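Local coordinates for protein 5-oxopent-3-ene-1,2,5-tricarboxylate decarboxylase (Exiguobacterium antarcticum B7, PDB 6IYM) that belongs to the fumarylacetoacetate hydrolase family, whose members are metal-dependent enzymes, and holds a magnesium ion through acidic side chains, at residues H146-S151 / P182-E187; Y150-D155 / E266-L271; G76-D81 / M214-V219. All coordinates share one frame; numbering follows the deposited sequence.

Contacts 1 and 2 lie in the buried interior and share Y150 and S151 on strand 147-158. Contact 1 joins that strand to its sheet neighbour 178-186 through backbone hydrogen bonds, whereas contact 2 packs it against a strand of a second sheet with no hydrogen bond across, mainly through aliphatic contacts. The two touch where V185 and V183 meet G267 and I268. Contact 3, 76-81 with 214-219, is only partly buried and farther from the chain centre. It joins loops rather than strands and relies on an asparagine side chain bonded to backbone. Its helix start still reaches the other two, V218 packing on the Y150 hydroxyl.

Contact 1. Residues H146-S151 / P182-E187; sequences HVFGYS and PVIVTE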
loop_
_atom_site.group_PDB
_atom_site.type_symbol
_atom_site.label_atom_id
_atom_site.label_comp_id
_atom_site.label_asym_id
_atom_site.label_seq_id
_atom_site.Cartn_x
_atom_site.Cartn_y
_atom_site.Cartn_z
ATOM N N HIS A 146 16.840 -9.363 8.808
ATOM C CA HIS A 146 16.077 -8.775 7.672
ATOM C C HIS A 146 15.919 -7.242 7.802
ATOM O O HIS A 146 15.215 -6.668 6.970
ATOM C CB HIS A 146 14.719 -9.478 7.540
ATOM C CG HIS A 146 14.819 -10.914 7.158
ATOM N ND1 HIS A 146 15.146 -11.914 8.079
ATOM C CD2 HIS A 146 14.609 -11.534 5.978
ATOM C CE1 HIS A 146 15.136 -13.077 7.463
ATOM N NE2 HIS A 146 14.815 -12.870 6.186
ATOM N N VAL A 147 16.510 -6.593 8.816
ATOM C CA VAL A 147 16.346 -5.128 9.051
ATOM C C VAL A 147 17.595 -4.430 8.487
ATOM O O VAL A 147 18.718 -4.765 8.868
ATOM C CB VAL A 147 16.079 -4.811 10.541
ATOM C CG1 VAL A 147 16.071 -3.308 10.820
ATOM C CG2 VAL A 147 14.769 -5.411 11.038
ATOM N N PHE A 148 17.422 -3.488 7.577
ATOM C CA PHE A 148 18.535 -2.620 7.124
ATOM C C PHE A 148 18.819 -1.581 8.219
ATOM O O PHE A 148 19.977 -1.177 8.408
ATOM C CB PHE A 148 18.174 -1.920 5.818
ATOM C CG PHE A 148 19.274 -1.053 5.282
ATOM C CD1 PHE A 148 20.373 -1.619 4.649
ATOM C CD2 PHE A 148 19.221 0.329 5.430
ATOM C CE1 PHE A 148 21.390 -0.821 4.153
ATOM C CE2 PHE A 148 20.247 1.124 4.938
ATOM C CZ PHE A 148 21.327 0.546 4.310
ATOM N N GLY A 149 17.766 -1.079 8.877
ATOM C CA GLY A 149 17.923 0.024 9.840
ATOM C C GLY A 149 16.606 0.655 10.251
ATOM O O GLY A 149 15.578 -0.023 10.177
ATOM N N TYR A 150 16.674 1.901 10.731
ATOM C CA TYR A 150 15.555 2.597 11.407
ATOM C C TYR A 150 15.570 4.082 11.040
ATOM O O TYR A 150 16.652 4.651 10.784
ATOM C CB TYR A 150 15.641 2.423 12.921
ATOM C CG TYR A 150 15.782 1.017 13.435
ATOM C CD1 TYR A 150 17.032 0.438 13.606
ATOM C CD2 TYR A 150 14.670 0.281 13.801
ATOM C CE1 TYR A 150 17.165 -0.850 14.101
ATOM C CE2 TYR A 150 14.787 -1.006 14.303
ATOM C CZ TYR A 150 16.042 -1.574 14.454
ATOM O OH TYR A 150 16.135 -2.841 14.950
ATOM N N SER A 151 14.376 4.677 11.024
ATOM C CA SER A 151 14.147 6.116 10.732
ATOM C C SER A 151 12.928 6.588 11.512
ATOM O O SER A 151 12.447 5.861 12.408
ATOM C CB SER A 151 14.004 6.316 9.230
ATOM O OG SER A 151 14.148 7.675 8.860
ATOM N N PRO A 182 15.068 11.943 9.201
ATOM C CA PRO A 182 15.849 12.516 8.100
ATOM C C PRO A 182 16.907 11.581 7.501
ATOM O O PRO A 182 17.453 11.871 6.478
ATOM C CB PRO A 182 16.637 13.657 8.738
ATOM C CG PRO A 182 16.779 13.244 10.203
ATOM C CD PRO A 182 15.578 12.371 10.517
ATOM N N VAL A 183 17.225 10.530 8.226
ATOM C CA VAL A 183 18.357 9.619 7.923
ATOM C C VAL A 183 17.882 8.226 8.334
ATOM O O VAL A 183 16.884 8.120 9.076
ATOM C CB VAL A 183 19.645 10.037 8.670
ATOM C CG1 VAL A 183 19.932 11.522 8.559
ATOM C CG2 VAL A 183 19.637 9.656 10.139
ATOM N N ILE A 184 18.584 7.203 7.883
ATOM C CA ILE A 184 18.383 5.793 8.311
ATOM C C ILE A 184 19.622 5.425 9.136
ATOM O O ILE A 184 20.730 5.520 8.606
ATOM C CB ILE A 184 18.174 4.918 7.061
ATOM C CG1 ILE A 184 16.915 5.330 6.292
ATOM C CG2 ILE A 184 18.146 3.439 7.412
ATOM C CD1 ILE A 184 16.769 4.645 4.956
ATOM N N VAL A 185 19.459 5.020 10.388
ATOM C CA VAL A 185 20.613 4.490 11.170
ATOM C C VAL A 185 20.616 2.978 10.946
ATOM O O VAL A 185 19.535 2.388 11.025
ATOM C CB VAL A 185 20.540 4.836 12.666
ATOM C CG1 VAL A 185 20.515 6.338 12.869
ATOM C CG2 VAL A 185 19.335 4.196 13.341
ATOM N N THR A 186 21.787 2.403 10.686
ATOM C CA THR A 186 21.975 0.977 10.296
ATOM C C THR A 186 21.635 0.096 11.493
ATOM O O THR A 186 21.760 0.561 12.655
ATOM C CB THR A 186 23.392 0.729 9.756
ATOM O OG1 THR A 186 24.328 1.170 10.735
ATOM C CG2 THR A 186 23.677 1.469 8.469
ATOM N N GLU A 187 21.175 -1.118 11.223
ATOM C CA GLU A 187 20.675 -2.061 12.258
ATOM C C GLU A 187 21.793 -2.301 13.272
ATOM O O GLU A 187 21.488 -2.434 14.478
ATOM C CB GLU A 187 20.235 -3.376 11.622
ATOM C CG GLU A 187 19.641 -4.367 12.606
ATOM C CD GLU A 187 20.682 -5.192 13.354
ATOM O OE1 GLU A 187 21.680 -5.587 12.716
ATOM O OE2 GLU A 187 20.498 -5.424 14.572
HETATM O O HOH W 1 18.699 -3.563 15.675
#
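Y150 and V185 form an antiparallel hydrogen-bonded pair in which both backbone groups of each residue are used. Y150 N donates to V185 O, and V185 N returns a bond to Y150 O, each at 2.9 Å. Y150 O also receives a CA-H...O contact from I184 CA at 3.2 Å. Toward one end of the pairing a side chain takes over from the backbone: S151 OG donates to V183 O at 2.8 Å, approaching from above the carbonyl plane. With chi1 at -164°, OG is placed opposite the S151 backbone N and beside the carbonyl carbon, and it also makes a weak bond to G181 O. At the other end E187 N donates to F148 O at 3.1 Å, an oxygen that T186 CA approaches as well. Strands 147-158 and 178-186 are thus antiparallel neighbours in the large mixed sheet of the fold. On its other edge the first of them carries a classic beta bulge, F148 and G149 both facing I130 of strand 121-131. G149 and T186 form the non-hydrogen-bonded pair, and T186 OG1 is satisfied by M3 O. The phenol of Y150 is served by a water in the plane of its ring, 2.8 Å from Y150 OH; the same water probably donates to E187 OE2, linking the two side chains. V147 CG1 lies over one face of this ring toward its rim, and the ring of F190 meets it too. On the same face of the sheet, Y150 CB touches V185 CG2 at 4.1 Å. F148 points to the other side, where I184 CG2 sits at its ring edge, 3.8 Å from F148 CD2, and where W5 and I40 also touch it.

Contact 2. Residues Y150-D155 / E266-L271; sequences YSIIND and EGIGHL. With MG (magnesium ion), chain C.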
loop_
_atom_site.group_PDB
_atom_site.type_symbol
_atom_site.label_atom_id
_atom_site.label_comp_id
_atom_site.label_asym_id
_atom_site.label_seq_id
_atom_site.Cartn_x
_atom_site.Cartn_y
_atom_site.Cartn_z
ATOM N N TYR A 150 16.674 1.901 10.731
ATOM C CA TYR A 150 15.555 2.597 11.407
ATOM C C TYR A 150 15.570 4.082 11.040
ATOM O O TYR A 150 16.652 4.651 10.784
ATOM C CB TYR A 150 15.641 2.423 12.921
ATOM C CG TYR A 150 15.782 1.017 13.435
ATOM C CD1 TYR A 150 17.032 0.438 13.606
ATOM C CD2 TYR A 150 14.670 0.281 13.801
ATOM C CE1 TYR A 150 17.165 -0.850 14.101
ATOM C CE2 TYR A 150 14.787 -1.006 14.303
ATOM C CZ TYR A 150 16.042 -1.574 14.454
ATOM O OH TYR A 150 16.135 -2.841 14.950
ATOM N N SER A 151 14.376 4.677 11.024
ATOM C CA SER A 151 14.147 6.116 10.732
ATOM C C SER A 151 12.928 6.588 11.512
ATOM O O SER A 151 12.447 5.861 12.408
ATOM C CB SER A 151 14.004 6.316 9.230
ATOM O OG SER A 151 14.148 7.675 8.860
ATOM N N ILE A 152 12.461 7.789 11.206
ATOM C CA ILE A 152 11.289 8.399 11.878
ATOM C C ILE A 152 10.186 8.525 10.841
ATOM O O ILE A 152 10.490 8.828 9.703
ATOM C CB ILE A 152 11.647 9.752 12.506
ATOM C CG1 ILE A 152 13.013 9.693 13.194
ATOM C CG2 ILE A 152 10.537 10.207 13.436
ATOM C CD1 ILE A 152 13.485 11.007 13.795
ATOM N N ILE A 153 8.965 8.241 11.261
ATOM C CA ILE A 153 7.701 8.525 10.546
ATOM C C ILE A 153 6.861 9.408 11.466
ATOM O O ILE A 153 6.788 9.101 12.652
ATOM C CB ILE A 153 6.983 7.211 10.197
ATOM C CG1 ILE A 153 7.730 6.482 9.088
ATOM C CG2 ILE A 153 5.532 7.449 9.834
ATOM C CD1 ILE A 153 7.494 7.078 7.758
ATOM N N ASN A 154 6.252 10.455 10.913
ATOM C CA ASN A 154 5.122 11.176 11.543
ATOM C C ASN A 154 3.860 10.665 10.853
ATOM O O ASN A 154 3.626 11.027 9.664
ATOM C CB ASN A 154 5.296 12.695 11.469
ATOM C CG ASN A 154 4.321 13.454 12.349
ATOM O OD1 ASN A 154 3.333 12.896 12.839
ATOM N ND2 ASN A 154 4.535 14.749 12.462
ATOM N N ASP A 155 3.089 9.844 11.567
ATOM C CA ASP A 155 1.839 9.231 11.052
ATOM C C ASP A 155 0.774 10.305 11.191
ATOM O O ASP A 155 -0.078 10.185 12.075
ATOM C CB ASP A 155 1.522 7.908 11.778
ATOM C CG ASP A 155 0.184 7.238 11.445
ATOM O OD1 ASP A 155 -0.465 7.641 10.465
ATOM O OD2 ASP A 155 -0.227 6.304 12.199
ATOM N N GLU A 266 16.213 9.465 19.782
ATOM C CA GLU A 266 17.629 9.595 20.181
ATOM C C GLU A 266 18.397 8.543 19.378
ATOM O O GLU A 266 17.885 7.440 19.213
ATOM C CB GLU A 266 17.777 9.577 21.713
ATOM C CG GLU A 266 17.817 8.216 22.368
ATOM C CD GLU A 266 17.576 8.216 23.876
ATOM O OE1 GLU A 266 17.703 9.290 24.532
ATOM O OE2 GLU A 266 17.241 7.134 24.404
ATOM N N GLY A 267 19.521 8.949 18.783
ATOM C CA GLY A 267 20.356 8.106 17.911
ATOM C C GLY A 267 20.049 8.333 16.450
ATOM O O GLY A 267 20.896 7.984 15.647
ATOM N N ILE A 268 18.881 8.900 16.101
ATOM C CA ILE A 268 18.482 9.111 14.678
ATOM C C ILE A 268 18.504 10.608 14.337
ATOM O O ILE A 268 19.185 11.024 13.354
ATOM C CB ILE A 268 17.116 8.466 14.412
ATOM C CG1 ILE A 268 17.033 7.059 15.019
ATOM C CG2 ILE A 268 16.814 8.490 12.922
ATOM C CD1 ILE A 268 15.987 6.180 14.398
ATOM N N GLY A 269 17.751 11.407 15.072
ATOM C CA GLY A 269 17.741 12.859 14.851
ATOM C C GLY A 269 16.333 13.409 14.946
ATOM O O GLY A 269 15.485 12.827 15.718
ATOM N N HIS A 270 16.096 14.463 14.165
ATOM C CA HIS A 270 14.888 15.321 14.195
ATOM C C HIS A 270 14.186 15.272 12.833
ATOM O O HIS A 270 14.862 15.465 11.839
ATOM C CB HIS A 270 15.315 16.740 14.599
ATOM C CG HIS A 270 15.706 16.815 16.033
ATOM N ND1 HIS A 270 14.938 17.471 16.973
ATOM C CD2 HIS A 270 16.764 16.292 16.692
ATOM C CE1 HIS A 270 15.497 17.340 18.160
ATOM N NE2 HIS A 270 16.622 16.611 18.012
ATOM N N LEU A 271 12.871 15.072 12.828
ATOM C CA LEU A 271 11.987 15.218 11.653
ATOM C C LEU A 271 11.013 16.342 11.984
ATOM O O LEU A 271 10.092 16.117 12.789
ATOM C CB LEU A 271 11.287 13.880 11.395
ATOM C CG LEU A 271 10.480 13.743 10.105
ATOM C CD1 LEU A 271 11.334 13.943 8.852
ATOM C CD2 LEU A 271 9.828 12.380 10.058
HETATM MG MG MG C . 0.333 5.593 14.089
#
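I268 reaches strand 147-158 with both of its branches. Its CD1 lies 4.1 Å from Y150 CB and close to the peptide that follows, while I268 CG2 rests 4.0 Å from I152 CG1. I268 and G269 both face I265, a classic beta bulge at the start of strand 269-276. G269 presents its carbonyl oxygen to the end of I152: I152 CD1 comes within 3.3 Å of G269 O. The I152 side chain reaches that far because it is extended at its second torsion (chi2 177°). H270 turns the other way and bonds D262. L271 then closes the contact with one methyl, its CD2 lying 3.6 Å from I152 O and 4.0 Å from I152 CB. V263 and I265 also touch I152, which is thereby embedded between two sheets whose strands here run 28° apart. Beyond I152 the first strand leads to D155, whose OD2 binds the magnesium ion at 2.1 Å together with E124 and E126. No hydrogen bond crosses between 150-155 and 266-271, so the two sheets are joined here mainly by aliphatic packing, while S151 OG bonds V183 O and N154 OD1 accepts from E124 N.

Contact 3. Residues G76-D81 / M214-V219; sequences GKNYAD and MLRDVV
The carboxamide of N78 pairs with the backbone of R216 through both of its polar atoms. N78 OD1 accepts from R216 N at 2.9 Å, and N78 ND2 donates to R216 O at 3.1 Å. The second bond is nearly straight (173° at the hydrogen) and lies in the amide plane, so the two together fix the rotation of the group. Its first torsion (chi1 -159°) swings the amide clear of the N78 backbone nitrogen and over to R216. ND2 has a further acceptor in T239 O. The backbone of N78 is engaged as well, since L215 N donates to N78 O at 2.8 Å, and M214 CA makes a CA-H...O contact with the same oxygen.

Packing surrounds this polar centre. M214 CG lies over one face of the Y79 ring, 3.8 Å from Y79 CZ, in a CH-pi contact displaced toward the rim. The sulfur stands obliquely to the same ring as a Met-aromatic contact, and M214 CE turns back to N78 ND2. L215 spreads across the following peptides, its CD2 reaching A80 CB at 4.0 Å. R216 sends its guanidinium away to G92 O.

Just past this point D217 is the N-cap of helix 218-225, its OD1 also bonding T220. The whole is a loop-to-loop junction in which the N78 carboxamide pairs with the R216 backbone beside the single bridge of Y79 with M214; it lies near the magnesium site, the nearest atom of the K77 side chain, NZ, being about 7 Å from the ion.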
loop_
_atom_site.group_PDB
_atom_site.type_symbol
_atom_site.label_atom_id
_atom_site.label_comp_id
_atom_site.label_asym_id
_atom_site.label_seq_id
_atom_site.Cartn_x
_atom_site.Cartn_y
_atom_site.Cartn_z
ATOM N N GLY A 76 -1.226 -0.049 15.091
ATOM C CA GLY A 76 -2.179 0.758 15.890
ATOM C C GLY A 76 -1.615 1.042 17.286
ATOM O O GLY A 76 -0.386 1.109 17.442
ATOM N N LYS A 77 -2.461 1.177 18.300
ATOM C CA LYS A 77 -2.025 1.399 19.710
ATOM C C LYS A 77 -0.932 0.383 20.068
ATOM O O LYS A 77 -1.221 -0.832 20.086
ATOM C CB LYS A 77 -3.223 1.244 20.657
ATOM C CG LYS A 77 -4.058 2.497 20.853
ATOM C CD LYS A 77 -4.335 3.265 19.577
ATOM C CE LYS A 77 -4.865 4.655 19.840
ATOM N NZ LYS A 77 -5.021 5.416 18.580
ATOM N N ASN A 78 0.278 0.856 20.353
ATOM C CA ASN A 78 1.438 -0.005 20.655
ATOM C C ASN A 78 2.236 0.520 21.845
ATOM O O ASN A 78 3.344 0.031 22.042
ATOM C CB ASN A 78 2.350 -0.160 19.450
ATOM C CG ASN A 78 3.213 -1.396 19.572
ATOM O OD1 ASN A 78 2.775 -2.402 20.142
ATOM N ND2 ASN A 78 4.444 -1.315 19.094
ATOM N N TYR A 79 1.729 1.472 22.631
ATOM C CA TYR A 79 2.549 2.064 23.727
ATOM C C TYR A 79 1.730 2.023 25.014
ATOM O O TYR A 79 0.556 2.364 24.957
ATOM C CB TYR A 79 3.007 3.489 23.395
ATOM C CG TYR A 79 4.305 3.593 22.622
ATOM C CD1 TYR A 79 4.351 3.337 21.259
ATOM C CD2 TYR A 79 5.497 3.933 23.241
ATOM C CE1 TYR A 79 5.539 3.423 20.548
ATOM C CE2 TYR A 79 6.692 4.048 22.538
ATOM C CZ TYR A 79 6.716 3.774 21.182
ATOM O OH TYR A 79 7.876 3.877 20.465
ATOM N N ALA A 80 2.346 1.532 26.083
ATOM C CA ALA A 80 1.892 1.677 27.485
ATOM C C ALA A 80 2.058 3.143 27.906
ATOM O O ALA A 80 2.945 3.824 27.347
ATOM C CB ALA A 80 2.678 0.751 28.386
ATOM N N ASP A 81 1.216 3.615 28.829
ATOM C CA ASP A 81 1.231 5.016 29.329
ATOM C C ASP A 81 2.317 5.145 30.408
ATOM O O ASP A 81 3.462 5.468 30.047
ATOM C CB ASP A 81 -0.165 5.452 29.796
ATOM C CG ASP A 81 -1.074 5.953 28.683
ATOM O OD1 ASP A 81 -0.732 5.750 27.505
ATOM O OD2 ASP A 81 -2.114 6.561 29.004
ATOM N N MET A 214 6.717 -0.098 24.493
ATOM C CA MET A 214 6.065 -0.786 23.331
ATOM C C MET A 214 5.411 -2.098 23.793
ATOM O O MET A 214 6.084 -2.902 24.457
ATOM C CB MET A 214 7.088 -1.107 22.234
ATOM C CG MET A 214 7.509 0.095 21.395
ATOM S SD MET A 214 8.881 -0.316 20.279
ATOM C CE MET A 214 8.001 -0.621 18.754
ATOM N N LEU A 215 4.139 -2.294 23.459
ATOM C CA LEU A 215 3.350 -3.503 23.818
ATOM C C LEU A 215 3.836 -4.680 22.957
ATOM O O LEU A 215 3.899 -5.816 23.504
ATOM C CB LEU A 215 1.855 -3.194 23.643
ATOM C CG LEU A 215 1.341 -1.949 24.377
ATOM C CD1 LEU A 215 -0.111 -1.648 24.006
ATOM C CD2 LEU A 215 1.475 -2.110 25.879
ATOM N N ARG A 216 4.235 -4.410 21.701
ATOM C CA ARG A 216 5.002 -5.343 20.821
ATOM C C ARG A 216 6.325 -4.694 20.385
ATOM O O ARG A 216 6.288 -3.693 19.627
ATOM C CB ARG A 216 4.130 -5.755 19.623
ATOM C CG ARG A 216 3.007 -6.712 20.007
ATOM C CD ARG A 216 1.757 -6.573 19.171
ATOM N NE ARG A 216 0.685 -7.464 19.614
ATOM C CZ ARG A 216 -0.383 -7.112 20.319
ATOM N NH1 ARG A 216 -0.559 -5.862 20.712
ATOM N NH2 ARG A 216 -1.270 -8.033 20.657
ATOM N N ASP A 217 7.455 -5.248 20.827
ATOM C CA ASP A 217 8.821 -4.750 20.513
ATOM C C ASP A 217 9.118 -4.986 19.021
ATOM O O ASP A 217 8.248 -5.539 18.296
ATOM C CB ASP A 217 9.857 -5.344 21.478
ATOM C CG ASP A 217 10.235 -6.786 21.204
ATOM O OD1 ASP A 217 9.474 -7.451 20.480
ATOM O OD2 ASP A 217 11.301 -7.216 21.697
ATOM N N VAL A 218 10.272 -4.525 18.554
ATOM C CA VAL A 218 10.624 -4.562 17.108
ATOM C C VAL A 218 10.576 -6.028 16.637
ATOM O O VAL A 218 9.804 -6.339 15.690
ATOM C CB VAL A 218 11.974 -3.866 16.862
ATOM C CG1 VAL A 218 12.554 -4.165 15.478
ATOM C CG2 VAL A 218 11.847 -2.369 17.076
ATOM N N VAL A 219 11.292 -6.932 17.301
ATOM C CA VAL A 219 11.334 -8.370 16.887
ATOM C C VAL A 219 9.915 -8.951 16.833
ATOM O O VAL A 219 9.582 -9.548 15.799
ATOM C CB VAL A 219 12.319 -9.206 17.725
ATOM C CG1 VAL A 219 12.100 -10.699 17.563
ATOM C CG2 VAL A 219 13.753 -8.865 17.355
#